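Local coordinates for putative Fe-S biosynthesis protein (Lactobacillus acidophilus, PDB 2QGO), which is of unestablished function but probably takes part in the biosynthesis of iron-sulphur clusters, at residues Thr76-Phe79 with Asp80-Met83; Leu118-Ala121 with Asn122-Gln126. All coordinates share one frame; numbering follows the deposited sequence.

Contact 1 of 2, residues Thr76-Phe79 with Asp80-Met83; sequences TSDF and DKTM
Asp-80 and Ser-77 are joined twice, side chain to side chain and backbone to side chain. The backbone N of Asp-80 gives a nearly straight hydrogen bond (166°) to Ser-77 OG, 3.2 Å away, and the same OG donates to Asp-80 OD2 at 2.7 Å, reaching it on the anti side and 30° out of the carboxylate plane. A serine suits this place because its one short hydroxyl can accept and donate at once. With CG beside its own backbone N (chi1 -69°), Asp-80 keeps OD2 within reach of Ser-77 OG, while OD1 takes a hydrogen bond from Thr-30 N on strand 25-30. An alanine at Asp-80 is likely to leave the Ser-77 hydroxyl without its acceptor and Thr-30 N without the carboxylate oxygen it donates to. Phe-79 crosses that carboxylate obliquely, and its CZ comes 4.3 Å from Met-83 CE. Phe-79 O accepts from Thr-82 OG1 at 2.7 Å. Lys-81 donates its backbone N to Ser-77 O (2.9 Å), then runs out, extended beyond CG, alongside Asp-78, where NZ forms a salt bridge with OD1; the modelled 2.4 Å is very short, so its exact length is doubtful. All this is typical of a helix N-terminus: Ser-77 is the N-cap of the short helix 78-81 that follows strand 73-76.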
ATOM      1  N   THR A  76       3.033  -2.279   7.130  1.00 24.57           N
ATOM      2  CA  THR A  76       3.149  -0.844   7.342  1.00 24.92           C
ATOM      3  C   THR A  76       4.142  -0.625   8.486  1.00 25.79           C
ATOM      4  O   THR A  76       4.747  -1.577   8.974  1.00 23.75           O
ATOM      5  CB  THR A  76       1.792  -0.202   7.691  1.00 26.45           C
ATOM      6  OG1 THR A  76       1.887   1.218   7.534  1.00 26.26           O
ATOM      7  CG2 THR A  76       1.390  -0.519   9.124  1.00 25.95           C
ATOM      8  N   SER A  77       4.328   0.624   8.898  1.00 26.64           N
ATOM      9  CA  SER A  77       5.258   0.925   9.983  1.00 27.34           C
ATOM     10  C   SER A  77       4.542   1.576  11.156  1.00 28.31           C
ATOM     11  O   SER A  77       3.373   1.962  11.054  1.00 27.62           O
ATOM     12  CB  SER A  77       6.393   1.838   9.490  1.00 28.43           C
ATOM     13  OG  SER A  77       5.923   3.118   9.101  1.00 26.07           O
ATOM     14  N   ASP A  78       5.235   1.693  12.280  1.00 31.58           N
ATOM     15  CA  ASP A  78       4.620   2.298  13.450  1.00 33.73           C
ATOM     16  C   ASP A  78       4.254   3.744  13.154  1.00 33.15           C
ATOM     17  O   ASP A  78       3.230   4.251  13.611  1.00 34.30           O
ATOM     18  CB  ASP A  78       5.556   2.168  14.659  1.00 37.19           C
ATOM     19  CG  ASP A  78       5.539   0.756  15.245  1.00 40.97           C
ATOM     20  OD1 ASP A  78       4.422   0.237  15.472  1.00 40.86           O
ATOM     21  OD2 ASP A  78       6.624   0.159  15.476  1.00 43.13           O
ATOM     22  N   PHE A  79       5.072   4.403  12.349  1.00 33.58           N
ATOM     23  CA  PHE A  79       4.787   5.783  11.985  1.00 33.02           C
ATOM     24  C   PHE A  79       3.563   5.900  11.080  1.00 32.80           C
ATOM     25  O   PHE A  79       2.684   6.737  11.298  1.00 31.71           O
ATOM     26  CB  PHE A  79       5.969   6.394  11.248  1.00 32.89           C
ATOM     27  CG  PHE A  79       5.666   7.735  10.652  1.00 33.84           C
ATOM     28  CD1 PHE A  79       5.450   8.842  11.478  1.00 33.97           C
ATOM     29  CD2 PHE A  79       5.566   7.893   9.270  1.00 32.39           C
ATOM     30  CE1 PHE A  79       5.139  10.089  10.936  1.00 33.74           C
ATOM     31  CE2 PHE A  79       5.256   9.141   8.713  1.00 32.89           C
ATOM     32  CZ  PHE A  79       5.041  10.239   9.545  1.00 33.39           C
ATOM     33  N   ASP A  80       3.533   5.077  10.039  1.00 32.94           N
ATOM     34  CA  ASP A  80       2.434   5.111   9.082  1.00 34.52           C
ATOM     35  C   ASP A  80       1.092   4.631   9.635  1.00 34.31           C
ATOM     36  O   ASP A  80       0.047   5.064   9.162  1.00 33.76           O
ATOM     37  CB  ASP A  80       2.801   4.297   7.832  1.00 35.68           C
ATOM     38  CG  ASP A  80       3.895   4.952   7.007  1.00 37.92           C
ATOM     39  OD1 ASP A  80       3.646   6.026   6.406  1.00 38.38           O
ATOM     40  OD2 ASP A  80       5.012   4.392   6.955  1.00 39.21           O
ATOM     41  N   LYS A  81       1.105   3.760  10.640  1.00 34.71           N
ATOM     42  CA  LYS A  81      -0.159   3.262  11.177  1.00 37.10           C
ATOM     43  C   LYS A  81      -0.998   4.309  11.906  1.00 37.57           C
ATOM     44  O   LYS A  81      -2.214   4.145  12.041  1.00 37.46           O
ATOM     45  CB  LYS A  81       0.073   2.058  12.093  1.00 37.61           C
ATOM     46  CG  LYS A  81       0.837   2.390  13.350  1.00 41.62           C
ATOM     47  CD  LYS A  81       1.056   1.168  14.237  1.00 40.64           C
ATOM     48  CE  LYS A  81       1.755   1.608  15.517  1.00 42.66           C
ATOM     49  NZ  LYS A  81       2.181   0.476  16.381  1.00 42.54           N
ATOM     50  N   THR A  82      -0.372   5.391  12.362  1.00 38.18           N
ATOM     51  CA  THR A  82      -1.122   6.423  13.064  1.00 39.58           C
ATOM     52  C   THR A  82      -2.029   7.212  12.120  1.00 39.57           C
ATOM     53  O   THR A  82      -3.029   7.796  12.555  1.00 39.58           O
ATOM     54  CB  THR A  82      -0.184   7.392  13.819  1.00 40.93           C
ATOM     55  OG1 THR A  82       0.869   7.830  12.953  1.00 42.51           O
ATOM     56  CG2 THR A  82       0.426   6.698  15.018  1.00 41.30           C
ATOM     57  N   MET A  83      -1.699   7.222  10.831  1.00 39.57           N
ATOM     58  CA  MET A  83      -2.526   7.935   9.863  1.00 40.29           C
ATOM     59  C   MET A  83      -3.489   7.018   9.111  1.00 39.68           C
ATOM     60  O   MET A  83      -4.247   7.473   8.250  1.00 39.69           O
ATOM     61  CB  MET A  83      -1.651   8.696   8.867  1.00 43.04           C
ATOM     62  CG  MET A  83      -1.721  10.214   9.052  1.00 46.33           C
ATOM     63  SD  MET A  83      -0.106  10.932   8.752  1.00 49.89           S
ATOM     64  CE  MET A  83       0.765  10.295  10.187  1.00 48.23           C
TER

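Contact 2 of 2, residues Leu118-Ala121 with Asn122-Gln126; sequences LLKA and NKNVQ
Leu-118 O accepts from Asn-122 N at 2.9 Å, the first of four successive i to i+4 bonds within the C-terminal alpha-helix, 115-125. Lys-123 N to Leu-119 O (2.8 Å) and Asn-124 N to Lys-120 O (2.9 Å) continue the ladder, and Val-125 N to Ala-121 O is the fourth, with an N-H...O angle of 176°. These backbone bonds carry the contact, for the side chains add only van der Waals touches, mostly to carbonyl oxygens. Among the polar ones, Asn-122 brings its CB 3.2 Å from Leu-119 O; its OD1 near Leu-118 O is a meeting of two acceptors and gives no bond. Asn-124 runs alongside Lys-120, pointing the same way, with ND2 3.8 Å from Lys-120 CG, and though ND2 is also near Lys-120 O the angle is too poor for a hydrogen bond. Amides and lysines suit a helix whose surface is mostly exposed: Lys-123, extended beyond CG, leads its charged end away from the preceding turn. Of the apolar side chains, Leu-118 and Leu-119 touch Tyr-37 of a loop rather than 122-126, while Ala-121, a good helix former, suits its exposed position with a small methyl. Val-125 places CG1 between its backbone N and carbonyl carbon (chi1 66°), bringing that methyl within 3.5 Å of Ala-121 O.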
ATOM      1  N   LEU A 118      12.182   2.023  -7.112  1.00 27.04           N
ATOM      2  CA  LEU A 118      12.285   3.299  -6.405  1.00 27.75           C
ATOM      3  C   LEU A 118      13.660   3.467  -5.768  1.00 27.74           C
ATOM      4  O   LEU A 118      14.327   4.477  -5.984  1.00 27.99           O
ATOM      5  CB  LEU A 118      11.206   3.395  -5.320  1.00 27.94           C
ATOM      6  CG  LEU A 118       9.803   3.713  -5.846  1.00 29.55           C
ATOM      7  CD1 LEU A 118       8.770   3.470  -4.756  1.00 28.90           C
ATOM      8  CD2 LEU A 118       9.760   5.164  -6.334  1.00 28.36           C
ATOM      9  N   LEU A 119      14.077   2.472  -4.989  1.00 27.42           N
ATOM     10  CA  LEU A 119      15.376   2.508  -4.318  1.00 29.08           C
ATOM     11  C   LEU A 119      16.545   2.607  -5.313  1.00 29.45           C
ATOM     12  O   LEU A 119      17.486   3.373  -5.101  1.00 29.92           O
ATOM     13  CB  LEU A 119      15.557   1.260  -3.446  1.00 28.67           C
ATOM     14  CG  LEU A 119      14.435   0.949  -2.449  1.00 32.18           C
ATOM     15  CD1 LEU A 119      14.816  -0.265  -1.620  1.00 30.38           C
ATOM     16  CD2 LEU A 119      14.174   2.160  -1.551  1.00 32.77           C
ATOM     17  N   LYS A 120      16.477   1.828  -6.387  1.00 29.32           N
ATOM     18  CA  LYS A 120      17.518   1.822  -7.410  1.00 30.99           C
ATOM     19  C   LYS A 120      17.735   3.225  -7.981  1.00 31.90           C
ATOM     20  O   LYS A 120      18.868   3.719  -8.054  1.00 30.33           O
ATOM     21  CB  LYS A 120      17.128   0.848  -8.526  1.00 34.23           C
ATOM     22  CG  LYS A 120      18.183   0.649  -9.613  1.00 38.78           C
ATOM     23  CD  LYS A 120      17.783  -0.481 -10.556  1.00 41.96           C
ATOM     24  CE  LYS A 120      16.447  -0.198 -11.266  1.00 45.17           C
ATOM     25  NZ  LYS A 120      15.978  -1.384 -12.068  1.00 46.32           N
ATOM     26  N   ALA A 121      16.641   3.864  -8.383  1.00 31.04           N
ATOM     27  CA  ALA A 121      16.706   5.212  -8.932  1.00 32.94           C
ATOM     28  C   ALA A 121      17.210   6.170  -7.854  1.00 33.68           C
ATOM     29  O   ALA A 121      18.023   7.057  -8.128  1.00 34.25           O
ATOM     30  CB  ALA A 121      15.323   5.646  -9.426  1.00 31.29           C
ATOM     31  N   ASN A 122      16.727   5.983  -6.627  1.00 33.81           N
ATOM     32  CA  ASN A 122      17.145   6.823  -5.511  1.00 35.44           C
ATOM     33  C   ASN A 122      18.665   6.794  -5.424  1.00 36.35           C
ATOM     34  O   ASN A 122      19.319   7.832  -5.328  1.00 34.93           O
ATOM     35  CB  ASN A 122      16.550   6.297  -4.202  1.00 35.89           C
ATOM     36  CG  ASN A 122      15.225   6.965  -3.848  1.00 37.52           C
ATOM     37  OD1 ASN A 122      14.578   7.586  -4.701  1.00 36.77           O
ATOM     38  ND2 ASN A 122      14.813   6.835  -2.582  1.00 36.42           N
ATOM     39  N   LYS A 123      19.208   5.582  -5.468  1.00 37.26           N
ATOM     40  CA  LYS A 123      20.644   5.362  -5.395  1.00 38.89           C
ATOM     41  C   LYS A 123      21.405   5.956  -6.580  1.00 39.16           C
ATOM     42  O   LYS A 123      22.433   6.605  -6.396  1.00 40.13           O
ATOM     43  CB  LYS A 123      20.919   3.857  -5.309  1.00 40.85           C
ATOM     44  CG  LYS A 123      22.385   3.481  -5.286  1.00 42.86           C
ATOM     45  CD  LYS A 123      22.538   1.970  -5.349  1.00 45.58           C
ATOM     46  CE  LYS A 123      24.008   1.545  -5.390  1.00 46.14           C
ATOM     47  NZ  LYS A 123      24.102   0.058  -5.555  1.00 47.14           N
ATOM     48  N   ASN A 124      20.910   5.748  -7.796  1.00 39.38           N
ATOM     49  CA  ASN A 124      21.607   6.275  -8.958  1.00 40.69           C
ATOM     50  C   ASN A 124      21.651   7.795  -9.054  1.00 40.93           C
ATOM     51  O   ASN A 124      22.698   8.357  -9.379  1.00 39.34           O
ATOM     52  CB  ASN A 124      21.036   5.675 -10.249  1.00 42.46           C
ATOM     53  CG  ASN A 124      21.337   4.185 -10.375  1.00 45.44           C
ATOM     54  OD1 ASN A 124      22.382   3.709  -9.908  1.00 44.59           O
ATOM     55  ND2 ASN A 124      20.426   3.442 -11.005  1.00 44.49           N
ATOM     56  N   VAL A 125      20.540   8.472  -8.773  1.00 41.25           N
ATOM     57  CA  VAL A 125      20.552   9.926  -8.851  1.00 41.57           C
ATOM     58  C   VAL A 125      21.591  10.491  -7.886  1.00 41.87           C
ATOM     59  O   VAL A 125      22.107  11.587  -8.091  1.00 41.91           O
ATOM     60  CB  VAL A 125      19.152  10.548  -8.540  1.00 41.60           C
ATOM     61  CG1 VAL A 125      18.762  10.313  -7.096  1.00 40.26           C
ATOM     62  CG2 VAL A 125      19.184  12.037  -8.833  1.00 42.05           C
ATOM     63  N   GLN A 126      21.904   9.729  -6.844  1.00 42.85           N
ATOM     64  CA  GLN A 126      22.891  10.136  -5.840  1.00 43.47           C
ATOM     65  C   GLN A 126      24.326   9.833  -6.265  1.00 43.83           C
ATOM     66  O   GLN A 126      25.248  10.444  -5.680  1.00 44.64           O
ATOM     67  CB  GLN A 126      22.615   9.437  -4.509  1.00 44.00           C
ATOM     68  CG  GLN A 126      21.490  10.046  -3.680  1.00 45.82           C
ATOM     69  CD  GLN A 126      21.297   9.310  -2.360  1.00 46.05           C
ATOM     70  OE1 GLN A 126      20.876   8.145  -2.338  1.00 45.20           O
ATOM     71  NE2 GLN A 126      21.616   9.981  -1.252  1.00 45.09           N
TER

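In the fold
Both contacts are local turns of helix, and each helix comes soon after a strand of the same mixed sheet. Contact 1 comes first along the chain, on helix 78-81 after strand 73-76; contact 2 closes the modelled chain, on helix 115-125 after strand 104-114. In the sheet those two strands are separated by strands 25-30 and 50-55. The contact centres lie 24 Å apart and the nearest atoms about 12 Å, so the two do not touch. Contact 1 is partly buried and tied to strand 25-30, whereas contact 2 is a surface element whose centre lies about 20 Å from the centre of the chain, reaching out beyond the compact body of the protein.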